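Side-chain contacts in 2,3,4,5-tetrahydropyridine-2,6-dicarboxylate N-succinyltransferase (Campylobacter jejuni, PDB 2RIJ), which probably catalyses the succinyl-CoA-dependent succinylation of tetrahydrodipicolinate to N-succinyl-L-2-amino-6-oxopimelate, a step of lysine biosynthesis by the diaminopimelate route: residues A[53-58]-A[150-155]; A[142-147]-A[156-161]; A[209-214]-A[226-231]. All coordinates share one frame; numbering follows the deposited sequence.

Interaction 1: A[53-58]-A[150-155]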
loop_
_atom_site.group_PDB
_atom_site.type_symbol
_atom_site.label_atom_id
_atom_site.label_comp_id
_atom_site.label_asym_id
_atom_site.label_seq_id
_atom_site.Cartn_x
_atom_site.Cartn_y
_atom_site.Cartn_z
ATOM N N TYR A 53 -32.121 -10.962 47.619
ATOM C CA TYR A 53 -31.856 -9.595 47.122
ATOM C C TYR A 53 -33.172 -8.851 47.065
ATOM O O TYR A 53 -34.054 -9.245 46.341
ATOM C CB TYR A 53 -31.200 -9.592 45.742
ATOM C CG TYR A 53 -30.931 -8.195 45.260
ATOM C CD1 TYR A 53 -29.942 -7.418 45.865
ATOM C CD2 TYR A 53 -31.683 -7.631 44.258
ATOM C CE1 TYR A 53 -29.711 -6.133 45.455
ATOM C CE2 TYR A 53 -31.465 -6.313 43.861
ATOM C CZ TYR A 53 -30.484 -5.593 44.472
ATOM O OH TYR A 53 -30.251 -4.310 44.106
ATOM N N GLU A 54 -33.302 -7.793 47.848
ATOM C CA GLU A 54 -34.500 -6.948 47.857
ATOM C C GLU A 54 -35.794 -7.778 47.994
ATOM O O GLU A 54 -36.783 -7.579 47.285
ATOM C CB GLU A 54 -34.507 -5.983 46.648
ATOM C CG GLU A 54 -33.331 -4.976 46.648
ATOM C CD GLU A 54 -33.529 -3.814 47.624
ATOM O OE1 GLU A 54 -34.491 -3.856 48.415
ATOM O OE2 GLU A 54 -32.724 -2.855 47.593
ATOM N N GLN A 55 -35.792 -8.687 48.974
ATOM C CA GLN A 55 -36.867 -9.642 49.155
ATOM C C GLN A 55 -36.759 -10.267 50.534
ATOM O O GLN A 55 -35.687 -10.209 51.149
ATOM C CB GLN A 55 -36.767 -10.764 48.110
ATOM C CG GLN A 55 -35.555 -11.638 48.274
ATOM C CD GLN A 55 -35.311 -12.520 47.118
ATOM O OE1 GLN A 55 -34.158 -12.714 46.675
ATOM N NE2 GLN A 55 -36.396 -13.077 46.586
ATOM N N ASN A 56 -37.865 -10.865 51.005
ATOM C CA ASN A 56 -37.894 -11.655 52.241
ATOM C C ASN A 56 -37.385 -10.847 53.412
ATOM O O ASN A 56 -36.618 -11.334 54.238
ATOM C CB ASN A 56 -37.095 -12.958 52.085
ATOM C CG ASN A 56 -37.616 -13.816 50.965
ATOM O OD1 ASN A 56 -38.792 -13.846 50.743
ATOM N ND2 ASN A 56 -36.734 -14.483 50.241
ATOM N N PHE A 57 -37.874 -9.613 53.514
ATOM C CA PHE A 57 -37.379 -8.684 54.527
ATOM C C PHE A 57 -37.785 -9.149 55.937
ATOM O O PHE A 57 -37.057 -8.907 56.879
ATOM C CB PHE A 57 -37.861 -7.266 54.281
ATOM C CG PHE A 57 -37.431 -6.687 52.969
ATOM C CD1 PHE A 57 -36.116 -6.285 52.760
ATOM C CD2 PHE A 57 -38.340 -6.533 51.939
ATOM C CE1 PHE A 57 -35.725 -5.756 51.558
ATOM C CE2 PHE A 57 -37.940 -5.988 50.724
ATOM C CZ PHE A 57 -36.628 -5.593 50.545
ATOM N N GLY A 58 -38.934 -9.812 56.055
ATOM C CA GLY A 58 -39.370 -10.398 57.332
ATOM C C GLY A 58 -38.362 -11.399 57.869
ATOM O O GLY A 58 -38.000 -11.378 59.043
ATOM N N THR A 150 -25.373 -15.296 40.502
ATOM C CA THR A 150 -26.761 -15.752 40.541
ATOM C C THR A 150 -27.666 -14.845 39.702
ATOM O O THR A 150 -28.833 -15.126 39.559
ATOM C CB THR A 150 -27.320 -15.764 42.002
ATOM O OG1 THR A 150 -27.392 -14.408 42.506
ATOM C CG2 THR A 150 -26.466 -16.669 42.955
ATOM N N LYS A 151 -27.125 -13.740 39.181
ATOM C CA LYS A 151 -27.811 -12.772 38.367
ATOM C C LYS A 151 -28.949 -12.069 39.121
ATOM O O LYS A 151 -29.890 -11.611 38.499
ATOM C CB LYS A 151 -28.283 -13.390 37.041
ATOM C CG LYS A 151 -27.153 -13.996 36.230
ATOM C CD LYS A 151 -27.563 -14.423 34.796
ATOM C CE LYS A 151 -28.373 -15.680 34.761
ATOM N NZ LYS A 151 -27.648 -16.878 35.079
ATOM N N LYS A 152 -28.828 -11.935 40.445
ATOM C CA LYS A 152 -29.811 -11.126 41.223
ATOM C C LYS A 152 -29.644 -9.643 40.910
ATOM O O LYS A 152 -30.584 -8.868 41.040
ATOM C CB LYS A 152 -29.647 -11.345 42.736
ATOM C CG LYS A 152 -29.971 -12.743 43.237
ATOM C CD LYS A 152 -31.400 -12.853 43.638
ATOM C CE LYS A 152 -31.741 -14.218 44.171
ATOM N NZ LYS A 152 -33.216 -14.225 44.401
ATOM N N VAL A 153 -28.418 -9.250 40.564
ATOM C CA VAL A 153 -28.079 -7.898 40.135
ATOM C C VAL A 153 -27.329 -7.948 38.792
ATOM O O VAL A 153 -26.671 -8.947 38.469
ATOM C CB VAL A 153 -27.191 -7.138 41.164
ATOM C CG1 VAL A 153 -27.887 -7.068 42.569
ATOM C CG2 VAL A 153 -25.764 -7.744 41.243
ATOM N N PRO A 154 -27.470 -6.893 37.977
ATOM C CA PRO A 154 -26.729 -6.848 36.699
ATOM C C PRO A 154 -25.243 -6.642 36.829
ATOM O O PRO A 154 -24.758 -6.075 37.824
ATOM C CB PRO A 154 -27.356 -5.672 35.946
ATOM C CG PRO A 154 -28.572 -5.295 36.721
ATOM C CD PRO A 154 -28.405 -5.750 38.108
ATOM N N LEU A 155 -24.532 -7.137 35.821
ATOM C CA LEU A 155 -23.088 -6.909 35.690
ATOM C C LEU A 155 -22.788 -5.417 35.834
ATOM O O LEU A 155 -23.582 -4.563 35.394
ATOM C CB LEU A 155 -22.616 -7.416 34.343
ATOM C CG LEU A 155 -22.485 -8.928 34.215
ATOM C CD1 LEU A 155 -22.373 -9.403 32.749
ATOM C CD2 LEU A 155 -21.240 -9.326 35.044
#
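The phenol ring of Tyr53 takes the CG1 methyl of Val153 over one face and the CG methylene of its own neighbour Glu54 over the other. The valine methyl stands 3.6 Å from the ring centroid, a CH-pi contact with CG1 only 17° off the ring normal. It is displaced toward the rim, where Val153 CG1 comes within 3.5 Å of Tyr53 CE1. The carbonyl oxygen of Lys152 reaches the same ring obliquely, 3.6 Å from Tyr53 CD2. With CG of Tyr53 anti to the backbone N (chi1 -180°), the ring comes to lie against Val153, the two side chains crossing at about a right angle.

The second flat group is the amide of Gln55. Its OE1 accepts two hydrogen bonds, each in the carbonyl plane and on a lone pair. One comes from the backbone N of Tyr53, 2.8 Å from Gln55 OE1 and nearly straight at 169°; it ties the turn back on itself and limits rotation of the amide. The other comes from Lys152 NZ, 2.9 Å from Gln55 OE1. To deliver its ammonium there, the lysine chain bends at chi2 and then runs extended, its CB lying 3.8 Å from Tyr53 CB on the way. A positive charge beside OE1 would be expected to polarise the amide.

This is partly buried packing within the N-terminal domain. The 53-58 segment leads from the short strand 52-53 into helix 57-69, while 150-155 leaves helix 138-149 through a Schellman motif at Lys151. Leu147 of that helix touches Tyr53, Lys152 and Val153.

Interaction 2: A[142-147]-A[156-161]; sequences YLKLYL and RSINLN
Lys144 faces the 156-161 loop along its whole length. Its CB lies 3.7 Å from Ile158 CD1 and also 3.7 Å from Leu160 CD2, so two branched side chains of the loop converge at the root of the lysine. CG keeps a looser contact with the same isoleucine methyl. Farther out, CD and CE pass the carbonyl oxygen of Asn159, CD at 3.3 Å from Asn159 O. A final bend at chi4 (-73°) turns NZ back onto that oxygen: Lys144 NZ donates to Asn159 O at 3.0 Å, in the carbonyl plane and on a lone pair. Lys133 O, outside the two segments, is its strongest polar partner; acceptance by two backbone carbonyls would be expected to offset the cost of burying the ammonium.

Ile158 CD1 also rests on the helix backbone, 3.4 Å from Lys144 O, and more loosely on Leu147 CB. Within the loop, Asn159 OD1 accepts from Asn161 N at 2.9 Å, which forms an Asx turn.

Helix 138-149 thus receives the chain that returns after its own C-terminal end, on the way to helix 163-166. Leu148 adds to the seat of Ile158 and Leu160, while Lys144 and Leu147 also pack on Leu129 of strand 124-129.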
loop_
_atom_site.group_PDB
_atom_site.type_symbol
_atom_site.label_atom_id
_atom_site.label_comp_id
_atom_site.label_asym_id
_atom_site.label_seq_id
_atom_site.Cartn_x
_atom_site.Cartn_y
_atom_site.Cartn_z
ATOM N N TYR A 142 -17.959 -12.039 49.244
ATOM C CA TYR A 142 -18.584 -13.273 48.726
ATOM C C TYR A 142 -20.086 -13.095 48.450
ATOM O O TYR A 142 -20.593 -13.562 47.404
ATOM C CB TYR A 142 -18.297 -14.453 49.643
ATOM C CG TYR A 142 -17.044 -15.208 49.279
ATOM C CD1 TYR A 142 -15.816 -14.797 49.727
ATOM C CD2 TYR A 142 -17.096 -16.286 48.392
ATOM C CE1 TYR A 142 -14.670 -15.467 49.364
ATOM C CE2 TYR A 142 -15.950 -16.963 48.030
ATOM C CZ TYR A 142 -14.749 -16.555 48.533
ATOM O OH TYR A 142 -13.587 -17.208 48.186
ATOM N N LEU A 143 -20.790 -12.351 49.313
ATOM C CA LEU A 143 -22.200 -12.055 49.040
ATOM C C LEU A 143 -22.359 -11.262 47.703
ATOM O O LEU A 143 -23.271 -11.544 46.899
ATOM C CB LEU A 143 -22.840 -11.305 50.190
ATOM C CG LEU A 143 -24.316 -10.958 50.049
ATOM C CD1 LEU A 143 -25.188 -12.148 49.697
ATOM C CD2 LEU A 143 -24.764 -10.301 51.343
ATOM N N LYS A 144 -21.520 -10.247 47.504
ATOM C CA LYS A 144 -21.483 -9.473 46.272
ATOM C C LYS A 144 -21.195 -10.369 45.038
ATOM O O LYS A 144 -21.893 -10.300 44.043
ATOM C CB LYS A 144 -20.458 -8.347 46.400
ATOM C CG LYS A 144 -20.916 -7.212 47.378
ATOM C CD LYS A 144 -19.799 -6.261 47.776
ATOM C CE LYS A 144 -20.314 -5.059 48.574
ATOM N NZ LYS A 144 -21.041 -4.093 47.743
ATOM N N LEU A 145 -20.214 -11.255 45.138
ATOM C CA LEU A 145 -19.901 -12.142 44.007
ATOM C C LEU A 145 -21.088 -13.027 43.676
ATOM O O LEU A 145 -21.382 -13.231 42.512
ATOM C CB LEU A 145 -18.651 -12.952 44.290
ATOM C CG LEU A 145 -17.326 -12.153 44.349
ATOM C CD1 LEU A 145 -16.151 -13.052 44.772
ATOM C CD2 LEU A 145 -17.007 -11.369 43.030
ATOM N N TYR A 146 -21.741 -13.569 44.704
ATOM C CA TYR A 146 -22.962 -14.321 44.544
ATOM C C TYR A 146 -24.070 -13.531 43.930
ATOM O O TYR A 146 -24.804 -14.042 43.096
ATOM C CB TYR A 146 -23.425 -14.935 45.880
ATOM C CG TYR A 146 -22.946 -16.345 46.221
ATOM C CD1 TYR A 146 -21.744 -16.581 46.879
ATOM C CD2 TYR A 146 -23.705 -17.464 45.861
ATOM C CE1 TYR A 146 -21.322 -17.881 47.232
ATOM C CE2 TYR A 146 -23.303 -18.743 46.205
ATOM C CZ TYR A 146 -22.114 -18.961 46.901
ATOM O OH TYR A 146 -21.795 -20.258 47.237
ATOM N N LEU A 147 -24.226 -12.266 44.315
ATOM C CA LEU A 147 -25.282 -11.427 43.714
ATOM C C LEU A 147 -25.113 -11.322 42.189
ATOM O O LEU A 147 -26.084 -11.451 41.436
ATOM C CB LEU A 147 -25.323 -10.036 44.349
ATOM C CG LEU A 147 -25.919 -9.946 45.738
ATOM C CD1 LEU A 147 -25.635 -8.525 46.369
ATOM C CD2 LEU A 147 -27.432 -10.268 45.697
ATOM N N ARG A 156 -21.694 -5.125 36.514
ATOM C CA ARG A 156 -21.204 -3.758 36.812
ATOM C C ARG A 156 -22.011 -2.907 37.801
ATOM O O ARG A 156 -21.580 -1.799 38.156
ATOM C CB ARG A 156 -21.048 -2.939 35.531
ATOM C CG ARG A 156 -20.242 -3.550 34.439
ATOM C CD ARG A 156 -20.332 -2.555 33.248
ATOM N NE ARG A 156 -19.723 -3.063 32.071
ATOM C CZ ARG A 156 -20.066 -2.684 30.851
ATOM N NH1 ARG A 156 -21.021 -1.793 30.640
ATOM N NH2 ARG A 156 -19.445 -3.202 29.827
ATOM N N SER A 157 -23.107 -3.437 38.304
ATOM C CA SER A 157 -24.071 -2.649 39.038
ATOM C C SER A 157 -23.734 -2.548 40.525
ATOM O O SER A 157 -24.372 -1.777 41.224
ATOM C CB SER A 157 -25.463 -3.224 38.812
ATOM O OG SER A 157 -25.647 -4.393 39.571
ATOM N N ILE A 158 -22.742 -3.300 41.020
ATOM C CA ILE A 158 -22.416 -3.250 42.446
ATOM C C ILE A 158 -20.947 -3.007 42.720
ATOM O O ILE A 158 -20.088 -3.278 41.890
ATOM C CB ILE A 158 -22.922 -4.518 43.237
ATOM C CG1 ILE A 158 -22.288 -5.805 42.709
ATOM C CG2 ILE A 158 -24.468 -4.599 43.269
ATOM C CD1 ILE A 158 -22.569 -6.990 43.623
ATOM N N ASN A 159 -20.670 -2.482 43.904
ATOM C CA ASN A 159 -19.328 -2.023 44.272
ATOM C C ASN A 159 -18.476 -3.167 44.792
ATOM O O ASN A 159 -18.775 -3.767 45.815
ATOM C CB ASN A 159 -19.445 -0.878 45.295
ATOM C CG ASN A 159 -18.149 -0.144 45.508
ATOM O OD1 ASN A 159 -17.103 -0.735 45.444
ATOM N ND2 ASN A 159 -18.223 1.166 45.826
ATOM N N LEU A 160 -17.402 -3.448 44.085
ATOM C CA LEU A 160 -16.458 -4.502 44.422
ATOM C C LEU A 160 -15.070 -3.944 44.772
ATOM O O LEU A 160 -14.089 -4.694 44.850
ATOM C CB LEU A 160 -16.299 -5.449 43.238
ATOM C CG LEU A 160 -17.537 -6.162 42.691
ATOM C CD1 LEU A 160 -17.113 -7.038 41.471
ATOM C CD2 LEU A 160 -18.103 -7.016 43.809
ATOM N N ASN A 161 -14.985 -2.636 44.978
ATOM C CA ASN A 161 -13.667 -2.029 45.127
ATOM C C ASN A 161 -13.021 -2.469 46.401
ATOM O O ASN A 161 -13.680 -2.538 47.442
ATOM C CB ASN A 161 -13.745 -0.504 45.090
ATOM C CG ASN A 161 -14.143 0.017 43.719
ATOM O OD1 ASN A 161 -13.765 -0.553 42.685
ATOM N ND2 ASN A 161 -14.936 1.097 43.705
#

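Interaction 3: A[209-214]-A[226-231]; sequences LAHIIP and VRMGAS
Met228, present as selenomethionine, has the largest share of the surface buried in this contact, followed by His211 and Ile212, against which it lays its selenium and terminal methyl. Its first torsion swings CG away from the backbone N, and a kink at the next bond (chi2 54°) brings SE and CE across the CB of His211. Met228 CE and His211 CB are 3.7 Å apart, and SE sits at the same distance from that CB. Relative to the imidazole the selenium is oblique, 4.7 Å from the ring centroid and 50° off the normal, a sulfur-aromatic type of contact made with selenium. The two side chains cross at about a right angle, as do those of Met228 and Ile212, where Ile212 CG1 lies 4.0 Å from Met228 SE.

Apart from the 3-10 turn at 209-210, both segments are irregular, at the approach to the left-handed parallel beta-helix formed by the hexapeptide repeats. One precedes strand 219-220; the other lies between it and strand 237-238, and includes a type II beta turn from Arg227 to Ala230. Gly229 takes the positive-phi position of that turn. A water bridges the segments nearby, accepting from Leu209 N at 2.9 Å and donating to Val226 O at 3.0 Å.

The imidazole of His211 is held at both nitrogens: ND1 is hydrogen-bonded to Tyr146 OH of helix 138-149 and NE2 to Gln45 OE1 of strand 43-48. These bonds fix the rotation of the ring beside the selenomethionine. The backbone oxygen of His211 is hydrogen-bonded to Lys191 NZ of a second subunit, while Arg227 packs on Leu221 of a third.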
loop_
_atom_site.group_PDB
_atom_site.type_symbol
_atom_site.label_atom_id
_atom_site.label_comp_id
_atom_site.label_asym_id
_atom_site.label_seq_id
_atom_site.Cartn_x
_atom_site.Cartn_y
_atom_site.Cartn_z
ATOM N N LEU A 209 -18.089 -22.657 39.368
ATOM C CA LEU A 209 -18.753 -23.927 39.576
ATOM C C LEU A 209 -18.572 -24.479 41.000
ATOM O O LEU A 209 -19.229 -25.425 41.376
ATOM C CB LEU A 209 -18.358 -24.943 38.470
ATOM C CG LEU A 209 -18.982 -24.683 37.094
ATOM C CD1 LEU A 209 -18.306 -25.662 36.079
ATOM C CD2 LEU A 209 -20.527 -24.832 37.096
ATOM N N ALA A 210 -17.711 -23.852 41.809
ATOM C CA ALA A 210 -17.626 -24.239 43.207
ATOM C C ALA A 210 -18.873 -23.694 43.944
ATOM O O ALA A 210 -19.144 -24.100 45.095
ATOM C CB ALA A 210 -16.298 -23.738 43.876
ATOM N N HIS A 211 -19.619 -22.803 43.299
ATOM C CA HIS A 211 -20.709 -22.052 43.979
ATOM C C HIS A 211 -22.073 -22.007 43.281
ATOM O O HIS A 211 -23.086 -21.868 43.963
ATOM C CB HIS A 211 -20.251 -20.609 44.248
ATOM C CG HIS A 211 -19.108 -20.519 45.190
ATOM N ND1 HIS A 211 -19.264 -20.489 46.560
ATOM C CD2 HIS A 211 -17.773 -20.511 44.959
ATOM C CE1 HIS A 211 -18.070 -20.476 47.128
ATOM N NE2 HIS A 211 -17.149 -20.515 46.183
ATOM N N ILE A 212 -22.098 -22.054 41.947
ATOM C CA ILE A 212 -23.292 -21.763 41.167
ATOM C C ILE A 212 -23.628 -22.962 40.311
ATOM O O ILE A 212 -22.740 -23.598 39.756
ATOM C CB ILE A 212 -23.029 -20.528 40.247
ATOM C CG1 ILE A 212 -22.473 -19.359 41.106
ATOM C CG2 ILE A 212 -24.297 -20.133 39.372
ATOM C CD1 ILE A 212 -23.453 -18.678 42.043
ATOM N N ILE A 213 -24.917 -23.248 40.204
ATOM C CA ILE A 213 -25.433 -24.319 39.393
ATOM C C ILE A 213 -25.997 -23.686 38.139
ATOM O O ILE A 213 -26.986 -22.941 38.220
ATOM C CB ILE A 213 -26.530 -25.112 40.130
ATOM C CG1 ILE A 213 -25.992 -25.693 41.443
ATOM C CG2 ILE A 213 -27.124 -26.258 39.215
ATOM C CD1 ILE A 213 -27.071 -26.220 42.444
ATOM N N PRO A 214 -25.395 -23.971 36.977
ATOM C CA PRO A 214 -25.928 -23.387 35.735
ATOM C C PRO A 214 -27.368 -23.829 35.451
ATOM O O PRO A 214 -27.815 -24.844 35.981
ATOM C CB PRO A 214 -25.023 -24.003 34.664
ATOM C CG PRO A 214 -23.756 -24.271 35.334
ATOM C CD PRO A 214 -24.176 -24.770 36.690
ATOM N N VAL A 226 -14.136 -20.079 34.130
ATOM C CA VAL A 226 -15.156 -19.158 34.670
ATOM C C VAL A 226 -14.875 -18.868 36.128
ATOM O O VAL A 226 -15.070 -19.715 37.017
ATOM C CB VAL A 226 -16.588 -19.677 34.439
ATOM C CG1 VAL A 226 -17.652 -18.614 34.871
ATOM C CG2 VAL A 226 -16.795 -20.072 32.967
ATOM N N ARG A 227 -14.414 -17.648 36.384
ATOM C CA ARG A 227 -14.172 -17.210 37.737
ATOM C C ARG A 227 -15.478 -16.913 38.482
ATOM O O ARG A 227 -16.490 -16.499 37.888
ATOM C CB ARG A 227 -13.270 -16.000 37.708
ATOM C CG ARG A 227 -12.274 -15.906 38.851
ATOM C CD ARG A 227 -11.424 -14.692 38.587
ATOM N NE ARG A 227 -10.217 -14.639 39.403
ATOM C CZ ARG A 227 -9.360 -13.643 39.388
ATOM N NH1 ARG A 227 -9.585 -12.624 38.606
ATOM N NH2 ARG A 227 -8.272 -13.655 40.141
HETATM N N MSE A 228 -15.469 -17.155 39.792
HETATM C CA MSE A 228 -16.574 -16.686 40.638
HETATM C C MSE A 228 -16.779 -15.159 40.501
HETATM O O MSE A 228 -15.819 -14.403 40.424
HETATM C CB MSE A 228 -16.335 -17.125 42.093
HETATM C CG MSE A 228 -17.468 -16.801 43.061
HETATM SE SE MSE A 228 -19.169 -17.507 42.441
HETATM C CE MSE A 228 -20.211 -16.922 44.017
ATOM N N GLY A 229 -18.043 -14.729 40.426
ATOM C CA GLY A 229 -18.401 -13.380 40.052
ATOM C C GLY A 229 -18.748 -13.149 38.568
ATOM O O GLY A 229 -19.186 -12.072 38.231
ATOM N N ALA A 230 -18.465 -14.124 37.694
ATOM C CA ALA A 230 -18.903 -14.103 36.319
ATOM C C ALA A 230 -20.436 -14.217 36.289
ATOM O O ALA A 230 -21.063 -14.808 37.183
ATOM C CB ALA A 230 -18.217 -15.253 35.481
ATOM N N SER A 231 -21.024 -13.656 35.243
ATOM C CA SER A 231 -22.463 -13.695 35.027
ATOM C C SER A 231 -22.762 -14.229 33.627
ATOM O O SER A 231 -22.448 -13.585 32.630
ATOM C CB SER A 231 -23.044 -12.307 35.231
ATOM O OG SER A 231 -24.438 -12.310 35.051
HETATM O O HOH W 1 -16.251 -22.474 37.160
#

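From the N terminus, the end of strand 52-53 and the turn before helix 57-69 meet the loop after helix 138-149, so interaction 1 closes a long loop of 91 residues. Interaction 2 begins before that loop has closed and ends beyond it, closing only a short excursion; the two cross along the chain and touch where Val153 packs on Leu147 and Ile158. Interaction 3 follows in series, joining segments around strand 219-220. It meets interaction 2 where Tyr146 packs on Met228 and Leu145 on Gly229, and interaction 1 through Thr150 on Ile212 and Leu155 on Ser231. Helix 138-149 and its trailing loop thereby connect the N-terminal sheet and helices to the start of the beta-helix.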